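Side-chain contacts in uncharacterized protein (Acinetobacter baumannii, PDB 4L3U), which is of unknown function but folds as a compact, strand-free bundle of helices built round a buried apolar core: residues A[83-88]-A[99-104]; A[53-58]-A[106-111]; A[79-84]-A[112-117]. All coordinates share one frame; numbering follows the deposited sequence.

Interaction 1 (A[83-88]-A[99-104]); sequences NGISQI and EQVATT
The methyl CG1 of V101, on helix 95-112, takes both apolar contacts of this small interface, one from I85 and one from I88. I85, near the C-terminal end of helix 74-86, comes in obliquely: its terminal CD1 lies 3.6 Å from V101 CG1, with the two side chains slanting past one another. I88 approaches differently. Its side chain points at the valine end-on, so that I88 CD1 and V101 CG1 meet tip to tip at 4.2 Å. V101 can serve both because CG1 stands opposite its own backbone N (chi1 168°), which points this branch at both isoleucine ends.

Both backbone polar atoms of I88 are bonded: I88 N donates to I85 O at 3.1 Å, and I88 O accepts from the indole NE1 of W124 on helix 120-134. The same tryptophan packs on I85 and V101, F32 from a loop also touches V101, and K54 of helix 45-68 touches I88. The contact is thus helix-to-helix packing near the centre of the chain, joining the end of helix 74-86 to helix 95-112. With all three touching residues buried, the direct contact is apolar, resting on van der Waals packing and the exclusion of water, while the backbone N and O of I88 find their partners outside it.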
# COMPACT_ATOMS: atom_id res chain seq x y z
N ASN A 83 -3.42 -8.37 -3.00
CA ASN A 83 -4.37 -7.99 -4.03
C ASN A 83 -4.39 -6.49 -4.25
O ASN A 83 -4.60 -6.03 -5.36
CB ASN A 83 -5.76 -8.49 -3.67
CG ASN A 83 -5.89 -10.00 -3.77
OD1 ASN A 83 -5.15 -10.65 -4.51
ND2 ASN A 83 -6.82 -10.56 -3.01
N GLY A 84 -4.18 -5.73 -3.18
CA GLY A 84 -4.19 -4.28 -3.28
C GLY A 84 -3.03 -3.78 -4.11
O GLY A 84 -3.20 -2.88 -4.94
N ILE A 85 -1.86 -4.36 -3.91
CA ILE A 85 -0.65 -3.93 -4.60
C ILE A 85 -0.61 -4.42 -6.05
O ILE A 85 -0.08 -3.74 -6.92
CB ILE A 85 0.64 -4.40 -3.86
CG1 ILE A 85 1.89 -3.70 -4.41
CG2 ILE A 85 0.81 -5.91 -3.94
CD1 ILE A 85 2.01 -2.25 -4.01
N SER A 86 -1.19 -5.59 -6.31
CA SER A 86 -1.19 -6.14 -7.66
C SER A 86 -2.02 -5.28 -8.62
O SER A 86 -1.90 -5.42 -9.83
CB SER A 86 -1.70 -7.58 -7.66
OG SER A 86 -3.02 -7.64 -7.15
N GLN A 87 -2.84 -4.38 -8.08
CA GLN A 87 -3.69 -3.50 -8.89
C GLN A 87 -2.89 -2.38 -9.55
O GLN A 87 -3.41 -1.65 -10.40
CB GLN A 87 -4.79 -2.87 -8.04
CG GLN A 87 -5.73 -3.86 -7.42
CD GLN A 87 -6.39 -4.75 -8.46
OE1 GLN A 87 -6.93 -4.27 -9.45
NE2 GLN A 87 -6.33 -6.06 -8.24
N ILE A 88 -1.64 -2.23 -9.13
CA ILE A 88 -0.77 -1.16 -9.61
C ILE A 88 0.35 -1.74 -10.47
O ILE A 88 1.18 -2.50 -9.99
CB ILE A 88 -0.15 -0.39 -8.43
CG1 ILE A 88 -1.24 0.07 -7.46
CG2 ILE A 88 0.65 0.80 -8.94
CD1 ILE A 88 -0.71 0.69 -6.18
N GLU A 99 9.16 3.22 -4.94
CA GLU A 99 9.65 3.12 -3.57
C GLU A 99 8.67 3.75 -2.59
O GLU A 99 8.52 3.27 -1.47
CB GLU A 99 11.01 3.81 -3.44
CG GLU A 99 12.15 3.11 -4.17
CD GLU A 99 12.60 1.83 -3.48
OE1 GLU A 99 12.04 1.48 -2.42
OE2 GLU A 99 13.52 1.17 -4.01
N GLN A 100 8.01 4.82 -3.02
CA GLN A 100 7.05 5.50 -2.16
C GLN A 100 5.80 4.65 -1.97
O GLN A 100 5.18 4.68 -0.91
CB GLN A 100 6.69 6.87 -2.73
CG GLN A 100 5.90 7.74 -1.77
CD GLN A 100 6.71 8.13 -0.54
OE1 GLN A 100 7.94 8.03 -0.53
NE2 GLN A 100 6.02 8.58 0.50
N VAL A 101 5.42 3.91 -3.01
CA VAL A 101 4.27 3.02 -2.94
C VAL A 101 4.54 1.90 -1.94
O VAL A 101 3.67 1.52 -1.16
CB VAL A 101 3.93 2.40 -4.32
CG1 VAL A 101 2.93 1.26 -4.18
CG2 VAL A 101 3.39 3.46 -5.25
N ALA A 102 5.76 1.37 -1.97
CA ALA A 102 6.18 0.32 -1.05
C ALA A 102 6.16 0.83 0.39
O ALA A 102 5.64 0.16 1.28
CB ALA A 102 7.56 -0.19 -1.41
N THR A 103 6.72 2.01 0.60
CA THR A 103 6.74 2.62 1.92
C THR A 103 5.31 2.83 2.42
O THR A 103 5.01 2.60 3.59
CB THR A 103 7.48 3.98 1.88
OG1 THR A 103 8.86 3.75 1.58
CG2 THR A 103 7.38 4.71 3.22
N THR A 104 4.44 3.28 1.53
CA THR A 104 3.04 3.52 1.86
C THR A 104 2.36 2.22 2.29
O THR A 104 1.61 2.20 3.26
CB THR A 104 2.29 4.17 0.67
OG1 THR A 104 2.87 5.44 0.38
CG2 THR A 104 0.80 4.36 0.98

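Interaction 2 (A[53-58]-A[106-111]); sequences QKVADT and ESFLDI
F108 meets T58 and V55 between helices 95-112 and 45-68, and it is the one residue of 106-111 that touches 53-58. Just before it in the second segment, S107 hands its OG to T103 O in a weak hydrogen bond one turn back, while its side chain also touches F26 of helix 14-27.

At F108 the side chain turns inward, toward helix 45-68. The ring carbon CE2 of F108 lies 3.8 Å from the methyl CG2 of T58. The branching carbon follows close behind, with T58 CB 4.0 Å from F108 CE2, and the threonine comes obliquely to the ring. T58 directs this methyl at the phenylalanine because CG2 stands opposite the backbone N, leaving OG1 beside that nitrogen (chi1 -57°). At the far end of the ring, F108 CZ faces the backbone oxygen of V55, which lies at the ring edge in its plane, 3.8 Å from that carbon; this places the electron-rich oxygen near the slightly positive rim of the ring. V55 CG1 adds a looser apolar touch to F108 CZ at 4.3 Å.

After F108 the helix turns its next residues to other neighbours: L109 to L81 and L114, and I111 to V19. I111 N closes a regular turn on S107 O.

Around the ring, F26 and F105 are set edge-to-face and F62 meets it with planes about 40° apart, while L23 and L81 add aliphatic packing. F108 thus packs against helices 14-27, 45-68 and 74-86 from its place on helix 95-112.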
# COMPACT_ATOMS: atom_id res chain seq x y z
N GLN A 53 -5.92 6.93 -4.92
CA GLN A 53 -7.16 6.18 -5.05
C GLN A 53 -6.93 4.68 -4.88
O GLN A 53 -7.67 4.01 -4.18
CB GLN A 53 -7.81 6.47 -6.41
CG GLN A 53 -9.05 5.64 -6.70
CD GLN A 53 -10.16 5.87 -5.69
OE1 GLN A 53 -10.16 6.86 -4.95
NE2 GLN A 53 -11.12 4.94 -5.64
N LYS A 54 -5.89 4.17 -5.53
CA LYS A 54 -5.52 2.76 -5.40
C LYS A 54 -5.18 2.42 -3.95
O LYS A 54 -5.50 1.33 -3.47
CB LYS A 54 -4.31 2.45 -6.29
CG LYS A 54 -4.57 2.61 -7.78
CD LYS A 54 -5.22 1.37 -8.38
CE LYS A 54 -5.26 1.44 -9.91
NZ LYS A 54 -5.76 0.18 -10.53
N VAL A 55 -4.54 3.35 -3.26
CA VAL A 55 -4.21 3.17 -1.84
C VAL A 55 -5.49 3.20 -1.04
O VAL A 55 -5.67 2.41 -0.11
CB VAL A 55 -3.24 4.28 -1.33
CG1 VAL A 55 -3.06 4.20 0.18
CG2 VAL A 55 -1.90 4.17 -2.02
N ALA A 56 -6.38 4.11 -1.39
CA ALA A 56 -7.66 4.23 -0.71
C ALA A 56 -8.46 2.95 -0.89
O ALA A 56 -9.15 2.52 0.02
CB ALA A 56 -8.43 5.43 -1.25
N ASP A 57 -8.36 2.34 -2.07
CA ASP A 57 -9.10 1.11 -2.36
C ASP A 57 -8.65 -0.02 -1.44
O ASP A 57 -9.48 -0.77 -0.93
CB ASP A 57 -8.92 0.69 -3.83
CG ASP A 57 -9.51 1.69 -4.81
OD1 ASP A 57 -10.43 2.44 -4.43
OD2 ASP A 57 -9.06 1.71 -5.97
N THR A 58 -7.34 -0.15 -1.24
CA THR A 58 -6.81 -1.19 -0.37
C THR A 58 -7.17 -0.93 1.09
O THR A 58 -7.48 -1.85 1.83
CB THR A 58 -5.28 -1.28 -0.50
OG1 THR A 58 -4.93 -1.51 -1.87
CG2 THR A 58 -4.74 -2.41 0.36
N GLU A 106 3.86 -0.36 3.46
CA GLU A 106 4.51 -0.85 4.67
C GLU A 106 3.74 -0.34 5.88
O GLU A 106 3.70 -0.99 6.92
CB GLU A 106 5.97 -0.39 4.73
CG GLU A 106 6.92 -1.26 3.94
CD GLU A 106 8.35 -0.73 3.94
OE1 GLU A 106 8.56 0.44 4.32
OE2 GLU A 106 9.27 -1.49 3.56
N SER A 107 3.13 0.84 5.73
CA SER A 107 2.35 1.42 6.81
C SER A 107 1.15 0.54 7.13
O SER A 107 0.75 0.43 8.29
CB SER A 107 1.89 2.83 6.44
OG SER A 107 3.01 3.68 6.20
N PHE A 108 0.58 -0.08 6.10
CA PHE A 108 -0.52 -1.03 6.30
C PHE A 108 -0.07 -2.16 7.21
O PHE A 108 -0.80 -2.55 8.11
CB PHE A 108 -0.98 -1.64 4.97
CG PHE A 108 -1.94 -0.77 4.19
CD1 PHE A 108 -3.04 -0.18 4.80
CD2 PHE A 108 -1.75 -0.57 2.83
CE1 PHE A 108 -3.92 0.60 4.08
CE2 PHE A 108 -2.63 0.22 2.11
CZ PHE A 108 -3.71 0.81 2.73
N LEU A 109 1.13 -2.68 6.97
CA LEU A 109 1.66 -3.77 7.78
C LEU A 109 1.64 -3.38 9.25
O LEU A 109 1.21 -4.15 10.11
CB LEU A 109 3.09 -4.12 7.35
CG LEU A 109 3.28 -4.67 5.94
CD1 LEU A 109 4.74 -4.97 5.70
CD2 LEU A 109 2.46 -5.92 5.73
N ASP A 110 2.09 -2.16 9.53
CA ASP A 110 2.13 -1.66 10.90
C ASP A 110 0.73 -1.53 11.47
O ASP A 110 0.47 -1.92 12.60
CB ASP A 110 2.85 -0.31 10.95
CG ASP A 110 4.33 -0.42 10.65
OD1 ASP A 110 4.97 -1.38 11.14
OD2 ASP A 110 4.86 0.44 9.91
N ILE A 111 -0.19 -1.00 10.66
CA ILE A 111 -1.58 -0.81 11.10
C ILE A 111 -2.27 -2.12 11.47
O ILE A 111 -2.81 -2.25 12.57
CB ILE A 111 -2.41 -0.04 10.04
CG1 ILE A 111 -1.88 1.39 9.90
CG2 ILE A 111 -3.90 -0.00 10.42
CD1 ILE A 111 -2.44 2.14 8.72

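Interaction 3 (A[79-84]-A[112-117]); sequences QVLANG and VGLESS
One methyl of L81, CD2, carries the whole contact between helix 74-86 and the loop that follows helix 95-112. L81 CD2 rests 3.8 Å from S117 CB, and at the longer distance of 4.5 Å it also nears L114 CD2, so the leucine reaches two points of the loop three residues apart. In L81 the CG stands opposite the backbone N (chi1 -171°), and the second torsion (81°) then sets CD2 against the loop.

S117 presents its methylene carbon, rather than its hydroxyl, to the leucine. Its OG sits between the backbone N and the carbonyl carbon (chi1 65°) and makes a weak hydrogen bond to L121 N, near the start of helix 120-134.

The next shell lies where the loop begins. G113, with positive phi (70°), is where the chain leaves helix 95-112, and L114 N probably bonds to L109 O, consistent with a Schellman-type helix end. Directly after this turn, the L114 side chain packs on K74 and L78 of helix 74-86. Further along the loop, S116 OG bonds to E118 N. L81 also touches F105 of helix 95-112.

The touching residues are all buried, and their contact is purely apolar: the serine contributes carbon to the interface while its oxygen makes a weak bond to the backbone of helix 120-134, which lets a polar residue line a hydrophobic surface.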
# COMPACT_ATOMS: atom_id res chain seq x y z
N GLN A 79 -3.53 -11.40 2.06
CA GLN A 79 -4.17 -11.47 0.75
C GLN A 79 -4.72 -10.11 0.33
O GLN A 79 -4.62 -9.74 -0.84
CB GLN A 79 -5.28 -12.51 0.73
CG GLN A 79 -6.03 -12.55 -0.58
CD GLN A 79 -6.93 -13.76 -0.71
OE1 GLN A 79 -6.61 -14.83 -0.20
NE2 GLN A 79 -8.05 -13.59 -1.39
N VAL A 80 -5.30 -9.38 1.27
CA VAL A 80 -5.81 -8.04 0.99
C VAL A 80 -4.66 -7.14 0.58
O VAL A 80 -4.79 -6.32 -0.33
CB VAL A 80 -6.53 -7.45 2.22
CG1 VAL A 80 -6.91 -5.99 1.98
CG2 VAL A 80 -7.76 -8.27 2.55
N LEU A 81 -3.53 -7.29 1.26
CA LEU A 81 -2.33 -6.53 0.92
C LEU A 81 -1.85 -6.88 -0.49
O LEU A 81 -1.63 -5.99 -1.31
CB LEU A 81 -1.22 -6.83 1.94
CG LEU A 81 0.04 -5.96 1.85
CD1 LEU A 81 -0.19 -4.63 2.56
CD2 LEU A 81 1.23 -6.69 2.44
N ALA A 82 -1.72 -8.18 -0.76
CA ALA A 82 -1.21 -8.67 -2.04
C ALA A 82 -2.11 -8.29 -3.21
O ALA A 82 -1.63 -7.93 -4.29
CB ALA A 82 -1.05 -10.19 -1.98
N ASN A 83 -3.42 -8.37 -3.00
CA ASN A 83 -4.37 -7.99 -4.03
C ASN A 83 -4.39 -6.49 -4.25
O ASN A 83 -4.60 -6.03 -5.36
CB ASN A 83 -5.76 -8.49 -3.67
CG ASN A 83 -5.89 -10.00 -3.77
OD1 ASN A 83 -5.15 -10.65 -4.51
ND2 ASN A 83 -6.82 -10.56 -3.01
N GLY A 84 -4.18 -5.73 -3.18
CA GLY A 84 -4.19 -4.28 -3.28
C GLY A 84 -3.03 -3.78 -4.11
O GLY A 84 -3.20 -2.88 -4.94
N VAL A 112 -2.25 -3.09 10.56
CA VAL A 112 -2.99 -4.35 10.76
C VAL A 112 -2.19 -5.39 11.55
O VAL A 112 -2.64 -6.51 11.73
CB VAL A 112 -3.42 -4.98 9.42
CG1 VAL A 112 -4.22 -3.98 8.60
CG2 VAL A 112 -2.21 -5.48 8.63
N GLY A 113 -0.99 -5.01 11.98
CA GLY A 113 -0.17 -5.89 12.80
C GLY A 113 0.38 -7.08 12.04
O GLY A 113 0.52 -8.16 12.59
N LEU A 114 0.69 -6.86 10.77
CA LEU A 114 1.28 -7.90 9.94
C LEU A 114 2.78 -7.67 9.88
O LEU A 114 3.24 -6.58 9.56
CB LEU A 114 0.69 -7.85 8.54
CG LEU A 114 0.93 -9.07 7.65
CD1 LEU A 114 0.29 -10.31 8.24
CD2 LEU A 114 0.38 -8.80 6.28
N GLU A 115 3.56 -8.70 10.20
CA GLU A 115 5.01 -8.53 10.30
C GLU A 115 5.69 -8.35 8.95
O GLU A 115 6.48 -7.42 8.77
CB GLU A 115 5.62 -9.72 11.03
CG GLU A 115 5.24 -9.77 12.48
CD GLU A 115 5.89 -10.92 13.20
OE1 GLU A 115 6.69 -11.64 12.56
OE2 GLU A 115 5.61 -11.11 14.41
N SER A 116 5.37 -9.23 8.01
CA SER A 116 6.04 -9.25 6.72
C SER A 116 5.02 -9.28 5.58
O SER A 116 3.85 -9.59 5.78
CB SER A 116 6.94 -10.49 6.63
OG SER A 116 7.47 -10.66 5.33
N SER A 117 5.49 -8.93 4.38
CA SER A 117 4.69 -9.09 3.17
C SER A 117 5.13 -10.34 2.41
O SER A 117 4.81 -10.49 1.23
CB SER A 117 4.82 -7.86 2.28
OG SER A 117 6.15 -7.73 1.79

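The three interactions lie close together, with centres about 8 Å (1 and 2), 9 Å (2 and 3) and 11 Å (1 and 3) apart, interaction 3 being farther from the middle of the chain. Interactions 1 and 2 both use helix 95-112, pairing it with helices 74-86 and 45-68, while interaction 3 joins helix 74-86 to the loop beyond helix 95-112. Along the chain, interaction 1 is nested within the span closed by interaction 2, interactions 2 and 3 cross, and N83 and G84 belong to both 1 and 3. A probable hydrogen bond from K54 NZ to Q87 O connects interactions 1 and 2. Helix 95-112 and its following loop thereby pack against helices 45-68 and 74-86.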